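Long-range contact in putative D-lactate dehydrogenase (Chlamydomonas reinhardtii, PDB 4ZGS), which probably reduces pyruvate to D-lactate in the algal chloroplast with an NAD-type cofactor, as a D-isomer specific 2-hydroxyacid dehydrogenase: residues C37-T42 and T61-P66. Numbering follows the deposited sequence.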
ATOM      1  N   CYS A  37      25.028 -28.416 -16.438  1.00 60.71           N
ATOM      2  CA  CYS A  37      23.659 -27.920 -16.437  1.00 52.25           C
ATOM      3  C   CYS A  37      23.566 -26.386 -16.411  1.00 52.61           C
ATOM      4  O   CYS A  37      24.189 -25.728 -15.574  1.00 48.99           O
ATOM      5  CB  CYS A  37      22.923 -28.472 -15.239  1.00 44.70           C
ATOM      6  SG  CYS A  37      22.773 -30.243 -15.121  1.00 48.74           S
ATOM      7  N   ILE A  38      22.788 -25.816 -17.324  1.00 49.84           N
ATOM      8  CA  ILE A  38      22.501 -24.397 -17.248  1.00 46.24           C
ATOM      9  C   ILE A  38      21.022 -24.172 -16.876  1.00 47.03           C
ATOM     10  O   ILE A  38      20.158 -24.835 -17.436  1.00 44.43           O
ATOM     11  CB  ILE A  38      22.881 -23.676 -18.595  1.00 54.54           C
ATOM     12  CG1 ILE A  38      22.589 -22.163 -18.527  1.00 51.34           C
ATOM     13  CG2 ILE A  38      22.168 -24.299 -19.785  1.00 53.27           C
ATOM     14  CD1 ILE A  38      23.291 -21.339 -19.639  1.00 50.68           C
ATOM     15  N   CYS A  39      20.742 -23.263 -15.930  1.00 41.12           N
ATOM     16  CA  CYS A  39      19.344 -22.932 -15.546  1.00 39.42           C
ATOM     17  C   CYS A  39      18.971 -21.480 -15.842  1.00 47.50           C
ATOM     18  O   CYS A  39      19.580 -20.538 -15.322  1.00 49.10           O
ATOM     19  CB  CYS A  39      19.074 -23.195 -14.055  1.00 39.78           C
ATOM     20  SG  CYS A  39      19.073 -24.964 -13.635  1.00 94.81           S
ATOM     21  N   TYR A  40      17.972 -21.320 -16.697  1.00 44.79           N
ATOM     22  CA  TYR A  40      17.448 -20.015 -17.028  1.00 50.92           C
ATOM     23  C   TYR A  40      16.411 -19.461 -16.042  1.00 49.08           C
ATOM     24  O   TYR A  40      15.751 -20.204 -15.315  1.00 51.04           O
ATOM     25  CB  TYR A  40      16.901 -20.079 -18.444  1.00 56.66           C
ATOM     26  CG  TYR A  40      18.033 -20.242 -19.425  1.00 56.10           C
ATOM     27  CD1 TYR A  40      18.517 -21.496 -19.745  1.00 58.73           C
ATOM     28  CD2 TYR A  40      18.641 -19.140 -20.002  1.00 60.46           C
ATOM     29  CE1 TYR A  40      19.578 -21.659 -20.640  1.00 65.38           C
ATOM     30  CE2 TYR A  40      19.690 -19.285 -20.899  1.00 64.91           C
ATOM     31  CZ  TYR A  40      20.165 -20.553 -21.219  1.00 62.36           C
ATOM     32  OH  TYR A  40      21.215 -20.723 -22.116  1.00 56.79           O
ATOM     33  N   SER A  41      16.275 -18.144 -16.008  1.00 49.52           N
ATOM     34  CA  SER A  41      15.318 -17.512 -15.085  1.00 52.58           C
ATOM     35  C   SER A  41      15.606 -17.843 -13.622  1.00 51.67           C
ATOM     36  O   SER A  41      14.687 -18.176 -12.879  1.00 49.86           O
ATOM     37  CB  SER A  41      13.874 -17.926 -15.409  1.00 48.50           C
ATOM     38  OG  SER A  41      13.534 -17.561 -16.732  1.00 54.66           O
ATOM     39  N   THR A  42      16.855 -17.695 -13.183  1.00 52.86           N
ATOM     40  CA  THR A  42      17.129 -18.015 -11.797  1.00 45.73           C
ATOM     41  C   THR A  42      16.891 -16.762 -11.004  1.00 47.93           C
ATOM     42  O   THR A  42      17.788 -15.930 -10.842  1.00 50.95           O
ATOM     43  CB  THR A  42      18.595 -18.478 -11.583  1.00 54.82           C
ATOM     44  OG1 THR A  42      18.900 -19.582 -12.444  1.00 56.73           O
ATOM     45  CG2 THR A  42      18.835 -18.883 -10.148  1.00 52.48           C
ATOM     46  N   THR A  61      27.341 -26.351 -12.546  1.00 80.01           N
ATOM     47  CA  THR A  61      25.981 -25.917 -12.789  1.00 76.19           C
ATOM     48  C   THR A  61      25.960 -24.395 -12.917  1.00 76.12           C
ATOM     49  O   THR A  61      26.415 -23.682 -12.023  1.00 82.50           O
ATOM     50  CB  THR A  61      25.017 -26.419 -11.687  1.00 76.76           C
ATOM     51  OG1 THR A  61      25.661 -26.320 -10.412  1.00 82.42           O
ATOM     52  CG2 THR A  61      24.669 -27.889 -11.920  1.00 76.29           C
ATOM     53  N   TYR A  62      25.482 -23.923 -14.066  1.00 68.10           N
ATOM     54  CA  TYR A  62      25.439 -22.504 -14.414  1.00 63.06           C
ATOM     55  C   TYR A  62      24.044 -21.896 -14.166  1.00 57.12           C
ATOM     56  O   TYR A  62      23.038 -22.327 -14.757  1.00 52.69           O
ATOM     57  CB  TYR A  62      25.828 -22.332 -15.876  1.00 62.77           C
ATOM     58  CG  TYR A  62      26.056 -20.896 -16.318  1.00 68.16           C
ATOM     59  CD1 TYR A  62      25.949 -19.833 -15.427  1.00 67.32           C
ATOM     60  CD2 TYR A  62      26.336 -20.607 -17.653  1.00 69.06           C
ATOM     61  CE1 TYR A  62      26.145 -18.533 -15.856  1.00 67.78           C
ATOM     62  CE2 TYR A  62      26.522 -19.339 -18.085  1.00 69.74           C
ATOM     63  CZ  TYR A  62      26.432 -18.295 -17.192  1.00 71.65           C
ATOM     64  OH  TYR A  62      26.632 -17.012 -17.666  1.00 72.72           O
ATOM     65  N   PHE A  63      23.963 -20.917 -13.273  1.00 54.53           N
ATOM     66  CA  PHE A  63      22.666 -20.271 -13.017  1.00 51.22           C
ATOM     67  C   PHE A  63      22.582 -18.873 -13.647  1.00 52.90           C
ATOM     68  O   PHE A  63      23.279 -17.951 -13.222  1.00 53.33           O
ATOM     69  CB  PHE A  63      22.405 -20.210 -11.508  1.00 52.59           C
ATOM     70  CG  PHE A  63      22.124 -21.559 -10.878  1.00 49.93           C
ATOM     71  CD1 PHE A  63      20.845 -22.110 -10.931  1.00 51.58           C
ATOM     72  CD2 PHE A  63      23.154 -22.308 -10.298  1.00 52.85           C
ATOM     73  CE1 PHE A  63      20.582 -23.373 -10.357  1.00 54.97           C
ATOM     74  CE2 PHE A  63      22.907 -23.580  -9.746  1.00 57.06           C
ATOM     75  CZ  PHE A  63      21.623 -24.112  -9.778  1.00 54.89           C
ATOM     76  N   VAL A  64      21.761 -18.739 -14.694  1.00 51.47           N
ATOM     77  CA  VAL A  64      21.563 -17.460 -15.384  1.00 49.73           C
ATOM     78  C   VAL A  64      20.261 -16.776 -14.940  1.00 50.17           C
ATOM     79  O   VAL A  64      19.184 -17.388 -14.972  1.00 45.20           O
ATOM     80  CB  VAL A  64      21.590 -17.621 -16.937  1.00 58.11           C
ATOM     81  CG1 VAL A  64      22.845 -18.371 -17.394  1.00 48.81           C
ATOM     82  CG2 VAL A  64      20.327 -18.293 -17.454  1.00 60.35           C
ATOM     83  N   GLU A  65      20.361 -15.525 -14.486  1.00 47.79           N
ATOM     84  CA  GLU A  65      19.170 -14.850 -13.979  1.00 48.18           C
ATOM     85  C   GLU A  65      18.144 -14.470 -15.046  1.00 55.07           C
ATOM     86  O   GLU A  65      16.974 -14.790 -14.889  1.00 56.62           O
ATOM     87  CB  GLU A  65      19.560 -13.641 -13.136  1.00 50.15           C
ATOM     88  CG  GLU A  65      20.611 -13.995 -12.092  1.00 58.18           C
ATOM     89  CD  GLU A  65      20.888 -12.872 -11.101  1.00 73.73           C
ATOM     90  OE1 GLU A  65      20.432 -11.727 -11.328  1.00 80.88           O
ATOM     91  OE2 GLU A  65      21.547 -13.144 -10.074  1.00 79.03           O
ATOM     92  N   PRO A  66      18.567 -13.843 -16.156  1.00 57.64           N
ATOM     93  CA  PRO A  66      17.526 -13.553 -17.149  1.00 55.46           C
ATOM     94  C   PRO A  66      16.892 -14.820 -17.737  1.00 52.52           C
ATOM     95  O   PRO A  66      17.465 -15.893 -17.651  1.00 51.11           O
ATOM     96  CB  PRO A  66      18.278 -12.762 -18.237  1.00 54.08           C
ATOM     97  CG  PRO A  66      19.720 -13.101 -18.055  1.00 52.95           C
ATOM     98  CD  PRO A  66      19.876 -13.298 -16.557  1.00 59.63           C
TER
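The ring of Phe63 takes Thr42 OG1 at its edge, in the ring plane and 3.5 Å from Phe63 CD1, while Cys39 leans on it obliquely, its SG 4.8 Å from the ring centroid in a sulfur-aromatic contact. On the other side of the sheet, the Tyr62 ring has one face touched near its rim by Val64 CG1, from just past the end of its own strand. The Ile38 side chain lies alongside that of Tyr62, pointing the same way: with CG1 anti to the backbone N (chi1 -180°) and the chain extended beyond, CD1 reaches both Tyr62 CD2 and Val64 CG1, each at 3.7 Å.

Between these two layers of side chains, strands 36-39 and 60-63 run parallel, with Ile38 paired to Tyr62. Tyr62 N donates to Cys37 O and Cys39 N to Tyr62 O, both at 2.7 Å and nearly straight, and Val64 N continues the pattern to Cys39 O. Beyond the strands the two segments stay joined: Thr42 N binds Val64 O at 3.0 Å, and Ser41 N meets Pro66 O from well above the carbonyl plane.

The two strands belong to one beta-alpha-beta unit, strand 60-63 being outermost within this chain. Helix 44-57 connects them and covers the Cys39-Phe63 face, with Ala51 against Phe63; its Lys47 forms a salt bridge with Glu65. The chemistry thus implies a division of labour: five main-chain hydrogen bonds join the segments, while Ile38 turns its backbone groups to strand 81-84; Cys39 and Phe63 face the helix, and Tyr62, on the other face, packs on Tyr62 of the second subunit.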